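Local coordinates for mannosylglycerate hydrolase MGH1-like glycoside hydrolase domain-containing protein (Thermus thermophilus HB8, PDB 4WVA) that hydrolyses mannosylglycerate to mannose and glycerate, and probably also glucosylglycerate to glucose and glycerate, at residues T102-Y115 / F237-L251. Numbering follows the deposited sequence. Where two conformers were deposited one is given.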
loop_
_atom_site.group_PDB
_atom_site.type_symbol
_atom_site.label_atom_id
_atom_site.label_comp_id
_atom_site.label_asym_id
_atom_site.label_seq_id
_atom_site.Cartn_x
_atom_site.Cartn_y
_atom_site.Cartn_z
ATOM N N THR A 102 -23.193 -9.730 16.211
ATOM C CA THR A 102 -22.517 -8.438 16.276
ATOM C C THR A 102 -22.963 -7.495 15.143
ATOM O O THR A 102 -23.995 -7.715 14.513
ATOM C CB THR A 102 -20.986 -8.649 16.348
ATOM O OG1 THR A 102 -20.324 -7.434 16.734
ATOM C CG2 THR A 102 -20.404 -9.200 15.060
ATOM N N GLN A 103 -22.210 -6.413 14.935
ATOM C CA GLN A 103 -22.553 -5.418 13.898
ATOM C C GLN A 103 -21.260 -4.729 13.473
ATOM O O GLN A 103 -20.230 -4.926 14.098
ATOM C CB GLN A 103 -23.556 -4.384 14.419
ATOM C CG GLN A 103 -24.927 -4.477 13.764
ATOM C CD GLN A 103 -25.850 -3.320 14.134
ATOM O OE1 GLN A 103 -25.532 -2.472 14.994
ATOM N NE2 GLN A 103 -26.994 -3.273 13.488
ATOM N N PRO A 104 -21.314 -3.899 12.417
ATOM C CA PRO A 104 -20.039 -3.359 11.935
ATOM C C PRO A 104 -19.297 -2.531 12.992
ATOM O O PRO A 104 -19.888 -1.638 13.617
ATOM C CB PRO A 104 -20.462 -2.493 10.738
ATOM C CG PRO A 104 -21.731 -3.136 10.271
ATOM C CD PRO A 104 -22.427 -3.514 11.536
ATOM N N PRO A 105 -17.996 -2.814 13.183
ATOM C CA PRO A 105 -17.262 -2.303 14.335
ATOM C C PRO A 105 -16.709 -0.903 14.077
ATOM O O PRO A 105 -15.511 -0.708 14.040
ATOM C CB PRO A 105 -16.164 -3.338 14.519
ATOM C CG PRO A 105 -15.906 -3.861 13.155
ATOM C CD PRO A 105 -17.252 -3.896 12.491
ATOM N N VAL A 106 -17.604 0.061 13.874
ATOM C CA VAL A 106 -17.178 1.434 13.614
ATOM C C VAL A 106 -16.718 2.131 14.906
ATOM O O VAL A 106 -16.143 3.218 14.867
ATOM C CB VAL A 106 -18.290 2.205 12.886
ATOM C CG1 VAL A 106 -19.392 2.538 13.828
ATOM C CG2 VAL A 106 -17.764 3.498 12.266
ATOM N N VAL A 107 -16.888 1.483 16.058
ATOM C CA VAL A 107 -16.715 2.193 17.327
ATOM C C VAL A 107 -15.283 2.721 17.559
ATOM O O VAL A 107 -15.125 3.831 18.069
ATOM C CB VAL A 107 -17.261 1.386 18.538
ATOM C CG1 VAL A 107 -16.543 0.054 18.713
ATOM C CG2 VAL A 107 -17.231 2.240 19.795
ATOM N N ALA A 108 -14.245 1.990 17.158
ATOM C CA ALA A 108 -12.874 2.491 17.444
ATOM C C ALA A 108 -12.571 3.794 16.724
ATOM O O ALA A 108 -11.836 4.646 17.220
ATOM C CB ALA A 108 -11.824 1.450 17.101
ATOM N N THR A 109 -13.119 3.923 15.528
ATOM C CA THR A 109 -12.973 5.145 14.736
ATOM C C THR A 109 -13.597 6.333 15.467
ATOM O O THR A 109 -13.010 7.424 15.533
ATOM C CB THR A 109 -13.601 4.911 13.363
ATOM O OG1 THR A 109 -12.824 3.931 12.685
ATOM C CG2 THR A 109 -13.645 6.199 12.516
ATOM N N VAL A 110 -14.770 6.107 16.043
ATOM C CA VAL A 110 -15.448 7.151 16.795
ATOM C C VAL A 110 -14.682 7.451 18.084
ATOM O O VAL A 110 -14.501 8.608 18.443
ATOM C CB VAL A 110 -16.937 6.822 17.034
ATOM C CG1 VAL A 110 -17.564 7.851 17.959
ATOM C CG2 VAL A 110 -17.689 6.744 15.716
ATOM N N VAL A 111 -14.208 6.413 18.765
ATOM C CA VAL A 111 -13.436 6.621 19.989
ATOM C C VAL A 111 -12.155 7.442 19.715
ATOM O O VAL A 111 -11.801 8.337 20.500
ATOM C CB VAL A 111 -13.140 5.296 20.714
ATOM C CG1 VAL A 111 -12.154 5.524 21.839
ATOM C CG2 VAL A 111 -14.431 4.676 21.267
ATOM N N ARG A 112 -11.467 7.164 18.613
ATOM C CA ARG A 112 -10.265 7.937 18.273
ATOM C C ARG A 112 -10.630 9.421 18.110
ATOM O O ARG A 112 -9.931 10.314 18.593
ATOM C CB ARG A 112 -9.597 7.418 17.003
ATOM C CG ARG A 112 -8.392 8.268 16.625
ATOM C CD ARG A 112 -7.736 7.811 15.335
ATOM N NE ARG A 112 -6.594 8.670 15.012
ATOM C CZ ARG A 112 -5.813 8.522 13.939
ATOM N NH1 ARG A 112 -6.030 7.560 13.065
ATOM N NH2 ARG A 112 -4.802 9.365 13.737
ATOM N N TYR A 113 -11.720 9.688 17.419
ATOM C CA TYR A 113 -12.168 11.059 17.225
ATOM C C TYR A 113 -12.507 11.739 18.555
ATOM O O TYR A 113 -12.053 12.865 18.827
ATOM C CB TYR A 113 -13.389 11.140 16.304
ATOM C CG TYR A 113 -13.775 12.563 16.063
ATOM C CD1 TYR A 113 -13.120 13.310 15.096
ATOM C CD2 TYR A 113 -14.735 13.189 16.855
ATOM C CE1 TYR A 113 -13.440 14.626 14.898
ATOM C CE2 TYR A 113 -15.043 14.514 16.669
ATOM C CZ TYR A 113 -14.401 15.217 15.682
ATOM O OH TYR A 113 -14.720 16.540 15.487
ATOM N N LEU A 114 -13.296 11.073 19.392
ATOM C CA LEU A 114 -13.599 11.632 20.726
ATOM C C LEU A 114 -12.317 11.889 21.513
ATOM O O LEU A 114 -12.173 12.936 22.165
ATOM C CB LEU A 114 -14.531 10.735 21.524
ATOM C CG LEU A 114 -15.901 10.447 20.901
ATOM C CD1 LEU A 114 -16.687 9.551 21.834
ATOM C CD2 LEU A 114 -16.677 11.719 20.557
ATOM N N TYR A 115 -11.389 10.939 21.446
ATOM C CA TYR A 115 -10.141 11.062 22.187
ATOM C C TYR A 115 -9.316 12.266 21.737
ATOM O O TYR A 115 -8.816 13.040 22.557
ATOM C CB TYR A 115 -9.299 9.774 22.117
ATOM C CG TYR A 115 -7.968 9.967 22.790
ATOM C CD1 TYR A 115 -7.899 10.188 24.164
ATOM C CD2 TYR A 115 -6.786 10.003 22.065
ATOM C CE1 TYR A 115 -6.693 10.379 24.795
ATOM C CE2 TYR A 115 -5.567 10.211 22.690
ATOM C CZ TYR A 115 -5.524 10.400 24.066
ATOM O OH TYR A 115 -4.330 10.610 24.730
ATOM N N PHE A 237 -18.799 -4.602 6.387
ATOM C CA PHE A 237 -18.303 -4.978 7.706
ATOM C C PHE A 237 -16.782 -4.904 7.707
ATOM O O PHE A 237 -16.182 -4.320 8.576
ATOM C CB PHE A 237 -18.772 -6.386 8.069
ATOM C CG PHE A 237 -18.638 -6.726 9.525
ATOM C CD1 PHE A 237 -17.414 -7.017 10.073
ATOM C CD2 PHE A 237 -19.761 -6.792 10.345
ATOM C CE1 PHE A 237 -17.295 -7.337 11.412
ATOM C CE2 PHE A 237 -19.649 -7.115 11.676
ATOM C CZ PHE A 237 -18.420 -7.381 12.217
ATOM N N ASN A 238 -16.168 -5.476 6.683
ATOM C CA ASN A 238 -14.715 -5.536 6.629
ATOM C C ASN A 238 -14.019 -4.220 6.341
ATOM O O ASN A 238 -12.939 -3.958 6.882
ATOM C CB ASN A 238 -14.275 -6.639 5.664
ATOM C CG ASN A 238 -14.351 -8.000 6.321
ATOM O OD1 ASN A 238 -13.461 -8.377 7.080
ATOM N ND2 ASN A 238 -15.450 -8.720 6.084
ATOM N N ALA A 239 -14.619 -3.377 5.512
ATOM C CA ALA A 239 -14.054 -2.058 5.283
ATOM C C ALA A 239 -14.097 -1.258 6.564
ATOM O O ALA A 239 -13.133 -0.560 6.916
ATOM C CB ALA A 239 -14.801 -1.329 4.193
ATOM N N ILE A 240 -15.218 -1.352 7.272
ATOM C CA ILE A 240 -15.368 -0.649 8.554
ATOM C C ILE A 240 -14.377 -1.168 9.606
ATOM O O ILE A 240 -13.758 -0.380 10.359
ATOM C CB ILE A 240 -16.853 -0.701 9.022
ATOM C CG1 ILE A 240 -17.678 0.272 8.161
ATOM C CG2 ILE A 240 -17.013 -0.383 10.504
ATOM C CD1 ILE A 240 -19.158 0.074 8.297
ATOM N N LEU A 241 -14.186 -2.485 9.646
ATOM C CA LEU A 241 -13.194 -3.092 10.540
ATOM C C LEU A 241 -11.764 -2.663 10.212
ATOM O O LEU A 241 -10.979 -2.370 11.110
ATOM C CB LEU A 241 -13.327 -4.607 10.532
ATOM C CG LEU A 241 -12.290 -5.431 11.315
ATOM C CD1 LEU A 241 -12.186 -5.000 12.771
ATOM C CD2 LEU A 241 -12.630 -6.909 11.234
ATOM N N GLN A 242 -11.415 -2.619 8.929
ATOM C CA GLN A 242 -10.072 -2.166 8.549
ATOM C C GLN A 242 -9.861 -0.726 9.018
ATOM O O GLN A 242 -8.823 -0.396 9.569
ATOM C CB GLN A 242 -9.870 -2.285 7.042
ATOM C CG GLN A 242 -8.566 -1.684 6.505
ATOM C CD GLN A 242 -7.304 -2.478 6.854
ATOM O OE1 GLN A 242 -7.360 -3.591 7.383
ATOM N NE2 GLN A 242 -6.153 -1.886 6.550
ATOM N N ARG A 243 -10.838 0.149 8.761
ATOM C CA ARG A 243 -10.730 1.528 9.233
ATOM C C ARG A 243 -10.590 1.572 10.753
ATOM O O ARG A 243 -9.736 2.297 11.282
ATOM C CB ARG A 243 -11.914 2.369 8.772
ATOM C CG ARG A 243 -11.925 3.792 9.307
ATOM C CD ARG A 243 -10.684 4.610 8.997
ATOM N NE ARG A 243 -10.808 5.955 9.550
ATOM C CZ ARG A 243 -11.378 6.995 8.923
ATOM N NH1 ARG A 243 -11.854 6.881 7.703
ATOM N NH2 ARG A 243 -11.459 8.167 9.528
ATOM N N ALA A 244 -11.401 0.779 11.448
ATOM C CA ALA A 244 -11.389 0.772 12.890
ATOM C C ALA A 244 -10.050 0.260 13.432
ATOM O O ALA A 244 -9.560 0.788 14.421
ATOM C CB ALA A 244 -12.549 -0.044 13.421
ATOM N N ASN A 245 -9.474 -0.760 12.795
ATOM C CA ASN A 245 -8.124 -1.242 13.154
ATOM C C ASN A 245 -7.057 -0.152 13.017
ATOM O O ASN A 245 -6.220 0.023 13.914
ATOM C CB ASN A 245 -7.693 -2.441 12.312
ATOM C CG ASN A 245 -8.361 -3.738 12.729
ATOM O OD1 ASN A 245 -8.638 -3.955 13.903
ATOM N ND2 ASN A 245 -8.594 -4.614 11.775
ATOM N N ARG A 246 -7.085 0.586 11.915
ATOM C CA ARG A 246 -6.158 1.696 11.736
ATOM C C ARG A 246 -6.298 2.726 12.852
ATOM O O ARG A 246 -5.300 3.258 13.378
ATOM C CB ARG A 246 -6.402 2.389 10.385
ATOM C CG ARG A 246 -6.130 1.496 9.198
ATOM C CD ARG A 246 -4.751 1.649 8.654
ATOM N NE ARG A 246 -4.554 0.830 7.450
ATOM C CZ ARG A 246 -3.389 0.735 6.831
ATOM N NH1 ARG A 246 -2.339 1.425 7.287
ATOM N NH2 ARG A 246 -3.264 -0.054 5.760
ATOM N N ASP A 247 -7.538 3.033 13.216
ATOM C CA ASP A 247 -7.780 4.004 14.266
ATOM C C ASP A 247 -7.440 3.471 15.672
ATOM O O ASP A 247 -6.946 4.235 16.517
ATOM C CB ASP A 247 -9.208 4.535 14.176
ATOM C CG ASP A 247 -9.432 5.362 12.927
ATOM O OD1 ASP A 247 -8.459 6.011 12.489
ATOM O OD2 ASP A 247 -10.532 5.323 12.362
ATOM N N LEU A 248 -7.672 2.182 15.904
ATOM C CA LEU A 248 -7.280 1.534 17.145
ATOM C C LEU A 248 -5.761 1.519 17.334
ATOM O O LEU A 248 -5.269 1.712 18.449
ATOM C CB LEU A 248 -7.841 0.117 17.227
ATOM C CG LEU A 248 -7.732 -0.567 18.588
ATOM C CD1 LEU A 248 -8.549 0.168 19.645
ATOM C CD2 LEU A 248 -8.183 -2.008 18.456
ATOM N N TYR A 249 -5.037 1.282 16.237
ATOM C CA TYR A 249 -3.580 1.370 16.226
ATOM C C TYR A 249 -3.128 2.755 16.713
ATOM O O TYR A 249 -2.259 2.886 17.575
ATOM C CB TYR A 249 -3.036 1.094 14.819
ATOM C CG TYR A 249 -1.572 1.482 14.701
ATOM C CD1 TYR A 249 -0.568 0.576 15.032
ATOM C CD2 TYR A 249 -1.200 2.754 14.303
ATOM C CE1 TYR A 249 0.770 0.930 14.972
ATOM C CE2 TYR A 249 0.141 3.122 14.243
ATOM C CZ TYR A 249 1.113 2.206 14.577
ATOM O OH TYR A 249 2.444 2.591 14.512
ATOM N N ALA A 250 -3.726 3.803 16.153
ATOM C CA ALA A 250 -3.345 5.162 16.515
ATOM C C ALA A 250 -3.589 5.416 17.991
ATOM O O ALA A 250 -2.731 5.948 18.688
ATOM C CB ALA A 250 -4.088 6.175 15.648
ATOM N N LEU A 251 -4.754 5.005 18.478
ATOM C CA LEU A 251 -5.046 5.066 19.936
ATOM C C LEU A 251 -4.008 4.336 20.768
ATOM O O LEU A 251 -3.538 4.877 21.762
ATOM C CB LEU A 251 -6.425 4.493 20.246
ATOM C CG LEU A 251 -7.603 5.390 19.959
ATOM C CD1 LEU A 251 -8.879 4.562 19.875
ATOM C CD2 LEU A 251 -7.703 6.483 21.026
HETATM O O HOH W 1 -14.718 2.217 11.236
#
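Arg112 reaches from helix 107-115 across Asp247 and Ala250 of helix 237-251. Its CB touches both Asp247 CB and Leu251 CG; CD passes Asp247 OD1 and Asp247 CB; NE and CZ then run over the Ala250 methyl, whose CB lies 3.4 Å from CZ, over the centre of one guanidinium face. With CG of Arg112 anti to the backbone N (chi1 177°) and the chain extended to NE, the tip brings Arg112 NH1 2.9 Å from Asp247 OD1, a salt bridge meeting the carboxylate on its anti side, the two planes 69° apart. NE pairs with Glu116, and NH2 bonds to Ala275 O of the second subunit. The other carboxylate oxygen, Asp247 OD2, takes two donors: Thr109 OG1 at 2.7 Å on its anti lone pair and Arg243 NE at 2.9 Å on the syn side. A lysine at Asp247 would probably leave Arg112 and Arg243 without their shared counter-charge and Thr109 without its acceptor. Water 1 donates to both Thr109 OG1 and Ile240 O. The two helices belong to the (alpha/alpha)6 barrel of this GH63 hydrolase, crossing at 36° with axes 7.7 Å apart at closest approach. Close spacing suits the small Ala108 and Ala244, whose CB atoms meet at 4.0 Å; further along, Leu251 is a knob among Ala108, Val111, Arg112 and Tyr115. Before helix 107-115, Pro105 centres an inverse gamma turn, and its CD sits over one face of the Phe237 ring, 3.8 Å from the centroid, a CH-pi contact joined on the same ring by Pro104 CA. Ile240 CG2 fills in beside Pro105 and Val106. Next to this proline pair, Gln103, a probable substrate-binding residue, turns away from helix 237-251, its OE1 accepting from Trp34 N.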